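Iron transport multicopper oxidase FET3 (Saccharomyces cerevisiae, PDB 1ZPU) oxidises ferrous to ferric iron with four bound copper ions, reducing dioxygen to water, so that the ferric iron can enter the yeast cell through the permease FTR1. Local coordinates at residues 345-348 against 349-352; 356-359 against 360-363; 480-483 against 484-487; 506-510 against 511-515. One frame throughout, in Å; residues are numbered along the deposited sequence.

Contact 1: residues 345-348 against 349-352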
ATOM      1  N   LYS A 345       4.459 -22.338   6.570  1.00 69.09           N
ATOM      2  CA  LYS A 345       4.586 -22.703   7.987  1.00 69.12           C
ATOM      3  C   LYS A 345       5.737 -21.980   8.695  1.00 69.16           C
ATOM      4  O   LYS A 345       5.769 -21.899   9.928  1.00 69.18           O
ATOM      5  CB  LYS A 345       4.752 -24.218   8.135  1.00 69.14           C
ATOM      6  CG  LYS A 345       3.432 -24.984   8.281  1.00 69.40           C
ATOM      7  CD  LYS A 345       3.606 -26.488   8.085  1.00 68.98           C
ATOM      8  CE  LYS A 345       2.338 -27.112   7.514  1.00 68.70           C
ATOM      9  NZ  LYS A 345       2.663 -28.211   6.546  1.00 69.52           N
ATOM     10  N   VAL A 346       6.684 -21.480   7.902  1.00 69.12           N
ATOM     11  CA  VAL A 346       7.843 -20.743   8.402  1.00 68.95           C
ATOM     12  C   VAL A 346       8.047 -19.513   7.514  1.00 68.87           C
ATOM     13  O   VAL A 346       8.077 -19.642   6.288  1.00 68.82           O
ATOM     14  CB  VAL A 346       9.140 -21.620   8.410  1.00 68.90           C
ATOM     15  CG1 VAL A 346      10.302 -20.876   9.059  1.00 68.31           C
ATOM     16  CG2 VAL A 346       8.905 -22.944   9.123  1.00 68.92           C
ATOM     17  N   PRO A 347       8.200 -18.322   8.135  1.00 68.83           N
ATOM     18  CA  PRO A 347       8.364 -17.057   7.417  1.00 68.90           C
ATOM     19  C   PRO A 347       9.478 -17.151   6.389  1.00 68.89           C
ATOM     20  O   PRO A 347      10.509 -17.749   6.678  1.00 68.99           O
ATOM     21  CB  PRO A 347       8.785 -16.082   8.517  1.00 68.96           C
ATOM     22  CG  PRO A 347       8.287 -16.670   9.778  1.00 68.77           C
ATOM     23  CD  PRO A 347       8.236 -18.137   9.600  1.00 68.66           C
ATOM     24  N   THR A 348       9.273 -16.563   5.212  1.00 68.80           N
ATOM     25  CA  THR A 348      10.250 -16.626   4.124  1.00 68.80           C
ATOM     26  C   THR A 348      11.665 -16.313   4.606  1.00 68.86           C
ATOM     27  O   THR A 348      12.573 -17.133   4.438  1.00 68.81           O
ATOM     28  CB  THR A 348       9.897 -15.659   2.971  1.00 68.79           C
ATOM     29  OG1 THR A 348       8.502 -15.752   2.666  1.00 69.38           O
ATOM     30  CG2 THR A 348      10.712 -15.987   1.722  1.00 68.28           C
ATOM     31  N   LEU A 349      11.833 -15.138   5.219  1.00 68.71           N
ATOM     32  CA  LEU A 349      13.141 -14.695   5.711  1.00 68.68           C
ATOM     33  C   LEU A 349      13.793 -15.693   6.676  1.00 68.87           C
ATOM     34  O   LEU A 349      14.994 -15.960   6.591  1.00 68.94           O
ATOM     35  CB  LEU A 349      13.045 -13.304   6.344  1.00 68.63           C
ATOM     36  CG  LEU A 349      14.303 -12.616   6.885  1.00 68.24           C
ATOM     37  CD1 LEU A 349      15.344 -12.376   5.810  1.00 67.48           C
ATOM     38  CD2 LEU A 349      13.914 -11.312   7.520  1.00 67.97           C
ATOM     39  N   MET A 350      12.992 -16.257   7.572  1.00 68.96           N
ATOM     40  CA  MET A 350      13.484 -17.222   8.537  1.00 69.08           C
ATOM     41  C   MET A 350      14.084 -18.467   7.874  1.00 69.17           C
ATOM     42  O   MET A 350      15.033 -19.067   8.412  1.00 69.07           O
ATOM     43  CB  MET A 350      12.377 -17.586   9.526  1.00 69.20           C
ATOM     44  CG  MET A 350      12.293 -16.668  10.740  1.00 69.36           C
ATOM     45  SD  MET A 350      11.905 -14.933  10.380  1.00 72.47           S
ATOM     46  CE  MET A 350      11.425 -14.358  12.013  1.00 70.48           C
ATOM     47  N   THR A 351      13.556 -18.849   6.710  1.00 69.19           N
ATOM     48  CA  THR A 351      14.116 -20.012   6.012  1.00 69.34           C
ATOM     49  C   THR A 351      15.386 -19.645   5.256  1.00 69.27           C
ATOM     50  O   THR A 351      16.346 -20.416   5.279  1.00 69.45           O
ATOM     51  CB  THR A 351      13.104 -20.830   5.134  1.00 69.27           C
ATOM     52  OG1 THR A 351      13.213 -20.461   3.755  1.00 69.99           O
ATOM     53  CG2 THR A 351      11.670 -20.677   5.615  1.00 69.24           C
ATOM     54  N   VAL A 352      15.422 -18.470   4.624  1.00 69.11           N
ATOM     55  CA  VAL A 352      16.671 -18.006   3.990  1.00 69.05           C
ATOM     56  C   VAL A 352      17.831 -17.873   4.997  1.00 69.08           C
ATOM     57  O   VAL A 352      18.983 -18.205   4.685  1.00 68.96           O
ATOM     58  CB  VAL A 352      16.505 -16.724   3.087  1.00 68.76           C
ATOM     59  CG1 VAL A 352      15.129 -16.137   3.173  1.00 68.89           C
ATOM     60  CG2 VAL A 352      17.587 -15.680   3.372  1.00 68.39           C
TER

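Contact 2: residues 356-359 against 360-363. With NAG (2-acetamido-2-deoxy-beta-D-glucopyranose), chain B.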
ATOM      1  N   GLY A 356      21.272 -21.983   4.675  1.00 69.16           N
ATOM      2  CA  GLY A 356      22.670 -21.948   4.262  1.00 69.18           C
ATOM      3  C   GLY A 356      22.853 -21.748   2.770  1.00 69.22           C
ATOM      4  O   GLY A 356      22.446 -20.738   2.209  1.00 69.27           O
ATOM      5  N   ASP A 357      23.458 -22.731   2.122  1.00 69.34           N
ATOM      6  CA  ASP A 357      23.798 -22.619   0.710  1.00 69.50           C
ATOM      7  C   ASP A 357      22.673 -23.060  -0.227  1.00 69.47           C
ATOM      8  O   ASP A 357      22.816 -23.003  -1.448  1.00 69.67           O
ATOM      9  CB  ASP A 357      25.111 -23.350   0.419  1.00 69.62           C
ATOM     10  CG  ASP A 357      26.312 -22.654   1.056  1.00 70.51           C
ATOM     11  OD1 ASP A 357      27.349 -23.323   1.292  1.00 70.78           O
ATOM     12  OD2 ASP A 357      26.211 -21.430   1.327  1.00 71.45           O
ATOM     13  N   GLN A 358      21.545 -23.467   0.350  1.00 69.30           N
ATOM     14  CA  GLN A 358      20.397 -23.934  -0.423  1.00 69.12           C
ATOM     15  C   GLN A 358      19.371 -22.817  -0.653  1.00 69.18           C
ATOM     16  O   GLN A 358      18.277 -23.044  -1.189  1.00 69.14           O
ATOM     17  CB  GLN A 358      19.728 -25.103   0.296  1.00 68.97           C
ATOM     18  CG  GLN A 358      20.524 -26.380   0.300  1.00 68.96           C
ATOM     19  CD  GLN A 358      19.633 -27.601   0.231  1.00 68.98           C
ATOM     20  OE1 GLN A 358      19.569 -28.393   1.174  1.00 68.83           O
ATOM     21  NE2 GLN A 358      18.928 -27.755  -0.890  1.00 68.90           N
ATOM     22  N   ALA A 359      19.735 -21.609  -0.247  1.00 69.12           N
ATOM     23  CA  ALA A 359      18.864 -20.453  -0.349  1.00 69.12           C
ATOM     24  C   ALA A 359      18.597 -20.010  -1.791  1.00 69.17           C
ATOM     25  O   ALA A 359      17.672 -19.245  -2.038  1.00 69.36           O
ATOM     26  CB  ALA A 359      19.451 -19.312   0.461  1.00 69.03           C
ATOM     27  N   ASN A 360      19.408 -20.485  -2.730  1.00 69.36           N
ATOM     28  CA  ASN A 360      19.255 -20.138  -4.140  1.00 69.64           C
ATOM     29  C   ASN A 360      18.276 -21.052  -4.868  1.00 69.53           C
ATOM     30  O   ASN A 360      17.853 -20.753  -5.989  1.00 69.56           O
ATOM     31  CB  ASN A 360      20.610 -20.152  -4.862  1.00 70.24           C
ATOM     32  CG  ASN A 360      20.551 -19.481  -6.233  1.00 71.80           C
ATOM     33  OD1 ASN A 360      19.752 -18.562  -6.451  1.00 71.47           O
ATOM     34  ND2 ASN A 360      21.404 -19.941  -7.161  1.00 74.06           N
ATOM     35  N   ASN A 361      17.931 -22.167  -4.227  1.00 69.45           N
ATOM     36  CA  ASN A 361      16.968 -23.124  -4.771  1.00 69.39           C
ATOM     37  C   ASN A 361      15.535 -22.700  -4.430  1.00 69.31           C
ATOM     38  O   ASN A 361      15.135 -22.710  -3.266  1.00 69.27           O
ATOM     39  CB  ASN A 361      17.276 -24.528  -4.238  1.00 69.33           C
ATOM     40  CG  ASN A 361      16.291 -25.578  -4.722  1.00 69.76           C
ATOM     41  OD1 ASN A 361      15.473 -25.332  -5.615  1.00 70.45           O
ATOM     42  ND2 ASN A 361      16.371 -26.766  -4.132  1.00 70.05           N
ATOM     43  N   SER A 362      14.773 -22.331  -5.457  1.00 69.30           N
ATOM     44  CA  SER A 362      13.420 -21.785  -5.289  1.00 69.33           C
ATOM     45  C   SER A 362      12.443 -22.763  -4.634  1.00 69.39           C
ATOM     46  O   SER A 362      11.481 -22.344  -3.976  1.00 69.40           O
ATOM     47  CB  SER A 362      12.868 -21.314  -6.640  1.00 69.29           C
ATOM     48  OG  SER A 362      12.611 -22.411  -7.510  1.00 68.62           O
ATOM     49  N   GLU A 363      12.717 -24.054  -4.813  1.00 69.36           N
ATOM     50  CA  GLU A 363      11.857 -25.135  -4.346  1.00 69.49           C
ATOM     51  C   GLU A 363      11.577 -25.078  -2.844  1.00 69.31           C
ATOM     52  O   GLU A 363      10.466 -25.396  -2.410  1.00 69.37           O
ATOM     53  CB  GLU A 363      12.484 -26.484  -4.706  1.00 69.45           C
ATOM     54  CG  GLU A 363      11.533 -27.645  -4.585  1.00 70.11           C
ATOM     55  CD  GLU A 363      12.198 -28.972  -4.861  1.00 71.58           C
ATOM     56  OE1 GLU A 363      13.145 -29.348  -4.125  1.00 72.17           O
ATOM     57  OE2 GLU A 363      11.763 -29.653  -5.814  1.00 72.74           O
TER
HETATM   58  C1  NAG B2018      21.251 -19.282  -8.449  1.00 78.48           C
HETATM   59  C2  NAG B2018      21.080 -19.989  -9.801  1.00 80.78           C
HETATM   60  C3  NAG B2018      22.359 -20.083 -10.669  1.00 81.13           C
HETATM   61  C4  NAG B2018      23.642 -19.404 -10.137  1.00 81.09           C
HETATM   62  C5  NAG B2018      23.482 -18.716  -8.767  1.00 80.62           C
HETATM   63  C6  NAG B2018      24.484 -17.589  -8.525  1.00 80.66           C
HETATM   64  C7  NAG B2018      19.324 -21.719  -9.541  1.00 82.14           C
HETATM   65  C8  NAG B2018      19.039 -22.990  -8.784  1.00 82.25           C
HETATM   66  N2  NAG B2018      20.604 -21.345  -9.574  1.00 81.60           N
HETATM   67  O3  NAG B2018      22.096 -19.618 -11.982  1.00 81.27           O
HETATM   68  O4  NAG B2018      24.674 -20.377 -10.079  1.00 80.98           O
HETATM   69  O5  NAG B2018      22.167 -18.216  -8.609  1.00 79.33           O
HETATM   70  O6  NAG B2018      24.612 -17.400  -7.117  1.00 80.17           O
HETATM   71  O7  NAG B2018      18.410 -21.098 -10.093  1.00 82.50           O

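Contact 3: residues 480-483 against 484-487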
ATOM      1  N   ASP A 480      18.667 -11.583  -3.927  1.00 69.41           N
ATOM      2  CA  ASP A 480      19.839 -12.413  -3.588  1.00 69.55           C
ATOM      3  C   ASP A 480      19.931 -12.841  -2.119  1.00 69.50           C
ATOM      4  O   ASP A 480      20.504 -12.135  -1.287  1.00 69.41           O
ATOM      5  CB  ASP A 480      21.174 -11.825  -4.104  1.00 69.65           C
ATOM      6  CG  ASP A 480      21.569 -10.549  -3.399  1.00 69.68           C
ATOM      7  OD1 ASP A 480      20.670  -9.829  -2.917  1.00 70.19           O
ATOM      8  OD2 ASP A 480      22.783 -10.263  -3.334  1.00 69.80           O
ATOM      9  N   PRO A 481      19.348 -14.010  -1.803  1.00 69.47           N
ATOM     10  CA  PRO A 481      19.364 -14.570  -0.457  1.00 69.33           C
ATOM     11  C   PRO A 481      20.772 -14.667   0.116  1.00 69.27           C
ATOM     12  O   PRO A 481      20.930 -14.618   1.333  1.00 69.32           O
ATOM     13  CB  PRO A 481      18.777 -15.974  -0.646  1.00 69.34           C
ATOM     14  CG  PRO A 481      18.824 -16.233  -2.122  1.00 69.51           C
ATOM     15  CD  PRO A 481      18.640 -14.894  -2.743  1.00 69.59           C
ATOM     16  N   PHE A 482      21.782 -14.799  -0.741  1.00 69.10           N
ATOM     17  CA  PHE A 482      23.162 -14.838  -0.255  1.00 69.08           C
ATOM     18  C   PHE A 482      23.607 -13.468   0.250  1.00 69.12           C
ATOM     19  O   PHE A 482      24.323 -13.376   1.243  1.00 69.18           O
ATOM     20  CB  PHE A 482      24.129 -15.383  -1.313  1.00 68.80           C
ATOM     21  CG  PHE A 482      23.861 -16.814  -1.706  1.00 68.47           C
ATOM     22  CD1 PHE A 482      23.867 -17.191  -3.046  1.00 68.11           C
ATOM     23  CD2 PHE A 482      23.595 -17.783  -0.742  1.00 68.04           C
ATOM     24  CE1 PHE A 482      23.616 -18.511  -3.420  1.00 67.74           C
ATOM     25  CE2 PHE A 482      23.342 -19.102  -1.109  1.00 67.92           C
ATOM     26  CZ  PHE A 482      23.351 -19.464  -2.451  1.00 67.88           C
ATOM     27  N   GLY A 483      23.167 -12.410  -0.424  1.00 69.16           N
ATOM     28  CA  GLY A 483      23.385 -11.040   0.049  1.00 69.05           C
ATOM     29  C   GLY A 483      22.758 -10.807   1.413  1.00 68.99           C
ATOM     30  O   GLY A 483      23.340 -10.135   2.261  1.00 68.94           O
ATOM     31  N   ILE A 484      21.570 -11.377   1.614  1.00 69.00           N
ATOM     32  CA  ILE A 484      20.863 -11.312   2.896  1.00 68.88           C
ATOM     33  C   ILE A 484      21.682 -11.997   3.986  1.00 69.04           C
ATOM     34  O   ILE A 484      21.900 -11.422   5.048  1.00 69.20           O
ATOM     35  CB  ILE A 484      19.442 -11.939   2.821  1.00 68.74           C
ATOM     36  CG1 ILE A 484      18.525 -11.106   1.937  1.00 68.20           C
ATOM     37  CG2 ILE A 484      18.818 -12.079   4.199  1.00 68.37           C
ATOM     38  CD1 ILE A 484      17.354 -11.889   1.416  1.00 68.17           C
ATOM     39  N   GLN A 485      22.149 -13.215   3.711  1.00 69.08           N
ATOM     40  CA  GLN A 485      22.897 -13.994   4.697  1.00 69.01           C
ATOM     41  C   GLN A 485      24.212 -13.322   5.071  1.00 69.20           C
ATOM     42  O   GLN A 485      24.627 -13.363   6.227  1.00 69.33           O
ATOM     43  CB  GLN A 485      23.201 -15.395   4.171  1.00 68.97           C
ATOM     44  CG  GLN A 485      22.033 -16.356   4.136  1.00 68.66           C
ATOM     45  CD  GLN A 485      22.347 -17.618   3.332  1.00 68.73           C
ATOM     46  OE1 GLN A 485      23.237 -17.625   2.478  1.00 68.36           O
ATOM     47  NE2 GLN A 485      21.608 -18.685   3.597  1.00 68.58           N
ATOM     48  N   ASP A 486      24.866 -12.717   4.082  1.00 69.31           N
ATOM     49  CA  ASP A 486      26.203 -12.158   4.267  1.00 69.36           C
ATOM     50  C   ASP A 486      26.211 -10.887   5.101  1.00 69.34           C
ATOM     51  O   ASP A 486      27.185 -10.621   5.801  1.00 69.42           O
ATOM     52  CB  ASP A 486      26.879 -11.914   2.916  1.00 69.45           C
ATOM     53  CG  ASP A 486      27.272 -13.210   2.210  1.00 70.32           C
ATOM     54  OD1 ASP A 486      26.912 -14.310   2.697  1.00 71.00           O
ATOM     55  OD2 ASP A 486      27.943 -13.132   1.156  1.00 71.26           O
ATOM     56  N   ALA A 487      25.133 -10.107   5.028  1.00 69.23           N
ATOM     57  CA  ALA A 487      25.033  -8.888   5.821  1.00 69.19           C
ATOM     58  C   ALA A 487      24.707  -9.207   7.276  1.00 69.22           C
ATOM     59  O   ALA A 487      23.771  -9.951   7.573  1.00 69.12           O
ATOM     60  CB  ALA A 487      24.003  -7.940   5.232  1.00 69.29           C
TER

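Contact 4: residues 506-510 against 511-515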
ATOM      1  N   ALA A 506       7.661 -21.584  14.043  1.00 69.38           N
ATOM      2  CA  ALA A 506       9.054 -22.013  13.936  1.00 69.34           C
ATOM      3  C   ALA A 506       9.929 -21.032  13.151  1.00 69.38           C
ATOM      4  O   ALA A 506       9.432 -20.211  12.376  1.00 69.03           O
ATOM      5  CB  ALA A 506       9.137 -23.405  13.319  1.00 69.17           C
ATOM      6  N   THR A 507      11.238 -21.130  13.386  1.00 69.53           N
ATOM      7  CA  THR A 507      12.255 -20.557  12.501  1.00 69.48           C
ATOM      8  C   THR A 507      13.150 -21.678  11.928  1.00 69.60           C
ATOM      9  O   THR A 507      14.315 -21.840  12.313  1.00 69.80           O
ATOM     10  CB  THR A 507      13.112 -19.487  13.184  1.00 69.49           C
ATOM     11  OG1 THR A 507      14.241 -19.216  12.343  1.00 69.50           O
ATOM     12  CG2 THR A 507      13.600 -19.950  14.594  1.00 69.35           C
ATOM     13  N   GLU A 508      12.587 -22.454  11.007  1.00 69.63           N
ATOM     14  CA  GLU A 508      13.261 -23.626  10.459  1.00 69.75           C
ATOM     15  C   GLU A 508      13.577 -23.475   8.966  1.00 69.57           C
ATOM     16  O   GLU A 508      14.395 -22.632   8.606  1.00 69.76           O
ATOM     17  CB  GLU A 508      12.438 -24.875  10.765  1.00 69.93           C
ATOM     18  CG  GLU A 508      12.430 -25.232  12.263  1.00 70.48           C
ATOM     19  CD  GLU A 508      11.620 -26.489  12.584  1.00 70.48           C
ATOM     20  OE1 GLU A 508      10.371 -26.443  12.454  1.00 71.01           O
ATOM     21  OE2 GLU A 508      12.235 -27.514  12.984  1.00 71.45           O
ATOM     22  N   GLY A 509      12.948 -24.272   8.105  1.00 69.34           N
ATOM     23  CA  GLY A 509      13.206 -24.197   6.664  1.00 69.22           C
ATOM     24  C   GLY A 509      12.000 -24.583   5.830  1.00 69.27           C
ATOM     25  O   GLY A 509      12.065 -25.501   5.010  1.00 69.25           O
ATOM     26  N   ASN A 510      10.906 -23.852   6.037  1.00 69.33           N
ATOM     27  CA  ASN A 510       9.582 -24.183   5.510  1.00 69.19           C
ATOM     28  C   ASN A 510       9.115 -25.619   5.821  1.00 69.43           C
ATOM     29  O   ASN A 510       9.593 -26.604   5.228  1.00 69.55           O
ATOM     30  CB  ASN A 510       9.477 -23.868   4.027  1.00 68.94           C
ATOM     31  CG  ASN A 510       8.049 -23.873   3.546  1.00 69.21           C
ATOM     32  OD1 ASN A 510       7.156 -24.441   4.191  1.00 69.15           O
ATOM     33  ND2 ASN A 510       7.815 -23.238   2.406  1.00 69.16           N
ATOM     34  N   ALA A 511       8.154 -25.701   6.745  1.00 69.39           N
ATOM     35  CA  ALA A 511       7.701 -26.946   7.344  1.00 69.06           C
ATOM     36  C   ALA A 511       8.899 -27.671   7.956  1.00 69.27           C
ATOM     37  O   ALA A 511       9.302 -27.332   9.070  1.00 69.29           O
ATOM     38  CB  ALA A 511       6.944 -27.809   6.327  1.00 68.72           C
ATOM     39  N   ALA A 512       9.498 -28.597   7.195  1.00 69.47           N
ATOM     40  CA  ALA A 512      10.459 -29.601   7.705  1.00 69.50           C
ATOM     41  C   ALA A 512      11.625 -29.056   8.534  1.00 69.51           C
ATOM     42  O   ALA A 512      12.147 -27.972   8.272  1.00 69.32           O
ATOM     43  CB  ALA A 512      10.973 -30.537   6.560  1.00 69.56           C
ATOM     44  N   ALA A 513      12.034 -29.860   9.515  1.00 69.74           N
ATOM     45  CA  ALA A 513      12.978 -29.466  10.561  1.00 69.74           C
ATOM     46  C   ALA A 513      14.428 -29.435  10.090  1.00 69.72           C
ATOM     47  O   ALA A 513      15.237 -30.271  10.519  1.00 69.67           O
ATOM     48  CB  ALA A 513      12.836 -30.410  11.778  1.00 69.93           C
ATOM     49  N   ASN A 514      14.755 -28.476   9.217  1.00 69.63           N
ATOM     50  CA  ASN A 514      16.125 -28.339   8.684  1.00 69.70           C
ATOM     51  C   ASN A 514      16.742 -29.686   8.298  1.00 69.57           C
ATOM     52  O   ASN A 514      17.944 -29.897   8.495  1.00 69.61           O
ATOM     53  CB  ASN A 514      17.048 -27.680   9.731  1.00 69.78           C
ATOM     54  CG  ASN A 514      16.947 -26.157   9.765  1.00 70.38           C
ATOM     55  OD1 ASN A 514      15.971 -25.554   9.283  1.00 71.34           O
ATOM     56  ND2 ASN A 514      17.965 -25.524  10.350  1.00 70.05           N
ATOM     57  N   THR A 515      15.928 -30.597   7.767  1.00 69.48           N
ATOM     58  CA  THR A 515      16.337 -31.998   7.675  1.00 69.46           C
ATOM     59  C   THR A 515      16.550 -32.507   6.242  1.00 69.45           C
ATOM     60  O   THR A 515      17.587 -33.120   5.965  1.00 69.48           O
ATOM     61  CB  THR A 515      15.416 -32.927   8.538  1.00 69.65           C
ATOM     62  OG1 THR A 515      15.794 -34.309   8.378  1.00 68.83           O
ATOM     63  CG2 THR A 515      13.923 -32.703   8.197  1.00 70.03           C
TER

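Contact 1: residues 345-348 against 349-352
V346 and P347 lean on M350 and T351 where a loop turns into the short helix 348-352, with P347 at its N-cap position. The apolar contacts come first. V346 points CG1 anti to its own N (chi1 -175°), which sets this methyl between M350 CB and T351 CG2, at 3.7 Å from the latter. The M350 chain bends at chi2 (63°), bringing its sulfur over the CB-CG side of the proline ring until SD is 3.8 Å from P347 CB. With an alanine in place of M350, that side of the ring would probably lose its sulfur neighbour and a gap would open there. Backbone hydrogen bonds make up the second group: T351 N donates to P347 O at 3.2 Å, almost in line with the carbonyl, and V352 N donates to T348 O at 3.2 Å with a nearly straight N-H...O angle of 166°. T351 OG1 adds a weak bond to T348 O, 3.5 Å long. Beyond the turn, the T348 hydroxyl and backbone are hydrogen-bonded to F77. T348 packs on V458 and V476 of strands 457-463 and 474-479, while L349 and V352 lie against I484 of helix 481-486.

Contact 2: residues 356-359 against 360-363
The hydrogen bond that joins the two halves runs from N361 N to Q358 O, 3.2 Å long with an N-H...O angle of 153°. It closes a type I beta turn from Q358 to N361, although the donor stands well above the carbonyl plane and not on a lone pair. N361 CB also rests 3.5 Å from Q358 O. N361 uses its own amide in the next turn: OD1 accepts from E363 N at 3.1 Å, an Asx turn that leads into the 3-10 segment starting at S362. Here too the donor lies above the plane of the accepting carbonyl, about 61° out of it. N360, the last but one residue of the beta turn, is N-glycosylated. Its CG is anti to the backbone N (chi1 -166°), which carries the amide away from the 356-359 half, and ND2 is joined covalently to C1 of the N-acetylglucosamine at 1.5 Å. N360, N361 and S362 form the Asn-Xaa-Ser sequon, and the sugar sits on a turn at the surface. The loop joins helix 348-352 to strand 371-374. A359 lies on P481 of helix 481-486 and accepts a hydrogen bond from the Y365 hydroxyl through its carbonyl, while N360 packs on F482 of the same helix and on I373 of the strand.

Contact 3: residues 480-483 against 484-487
Helix 481-486, a short alpha-helix that follows strand 474-479 of the third cupredoxin-like domain, holds D480 to G483 against I484 to A487. D480 takes the N-cap position, and P481, which has no N-H to offer, fills the first turn. Four successive i to i+4 backbone bonds show alpha geometry: I484 N to D480 O at 3.2 Å, Q485 N to P481 O at 3.0 Å, D486 N to F482 O at 3.0 Å and A487 N to G483 O at 3.3 Å. A487 then leaves the helical conformation. I484 reaches back along the first turn, CD1 3.8 Å from P481 CA, while its CG2 branch packs on L349 and V352 of helix 348-352. Q485 runs extended beyond CG (chi2 168°), its methylene CG passing 3.5 Å from P481 O. The amide nitrogen NE2 is gripped twice outside the helix, by the carbonyl oxygens of G356 and V352, which ties the end of helix 348-352 and the loop after it to this turn and fixes the rotation of the amide. F482 and Q485 lie side by side, with ring and amide planes 42° apart. Q485 OE1 meets the ring at its edge, in the ring plane, 3.2 Å from F482 CD2.

Contact 4: residues 506-510 against 511-515
The chain bends back on itself with no regular helix or strand: two consecutive positive phi values, 52° at N510 and 56° at A511, turn it so that the CA atoms of G509 and N514 come to 5.5 Å. E508 carries the side-chain part of the contact. Its CG is anti to the carbonyl carbon (chi1 -69°) and the chain stays extended beyond, placing the carboxylate in van der Waals contact with the methyl and CA of A513, OE2 3.2 Å from A513 CB and CD 3.8 Å from A513 CA. Higher up the same side chain, E508 CB passes 4.0 Å from A512 O. This is part of the tail of the ectodomain after helix 494-502, and within it A513 is the centre of an inverse gamma turn, closed by N514 N donating to A512 O at 2.8 Å. An alanine in place of E508 would probably leave the flank of A513 without its carboxylate neighbour and open a gap there. E508 is tied down through its backbone as well, its carbonyl accepting from the S354 hydroxyl. The N510 side chain, with CB pointing away from the second half, reaches P344, and the methyl of A511 touches K345.

Overall arrangement
Along the chain the contacts come in the order 1, 2, 3, 4, and all lie on the same side of the molecule's centre. The touches run as a chain: contact 4 on contact 1 (centres about 8 Å apart), contact 1 on contact 3 (about 14 Å), contact 3 on contact 2 (about 11 Å). Contacts 1 and 2, with centres about 12 Å apart, adjoin only in sequence. The centres of contacts 3 and 4 are about 19 Å apart and they do not touch. The cluster thus joins the loop region before strand 371-374 to the helix after strand 474-479, at the outer side of the third cupredoxin-like domain, and lays the tail over it.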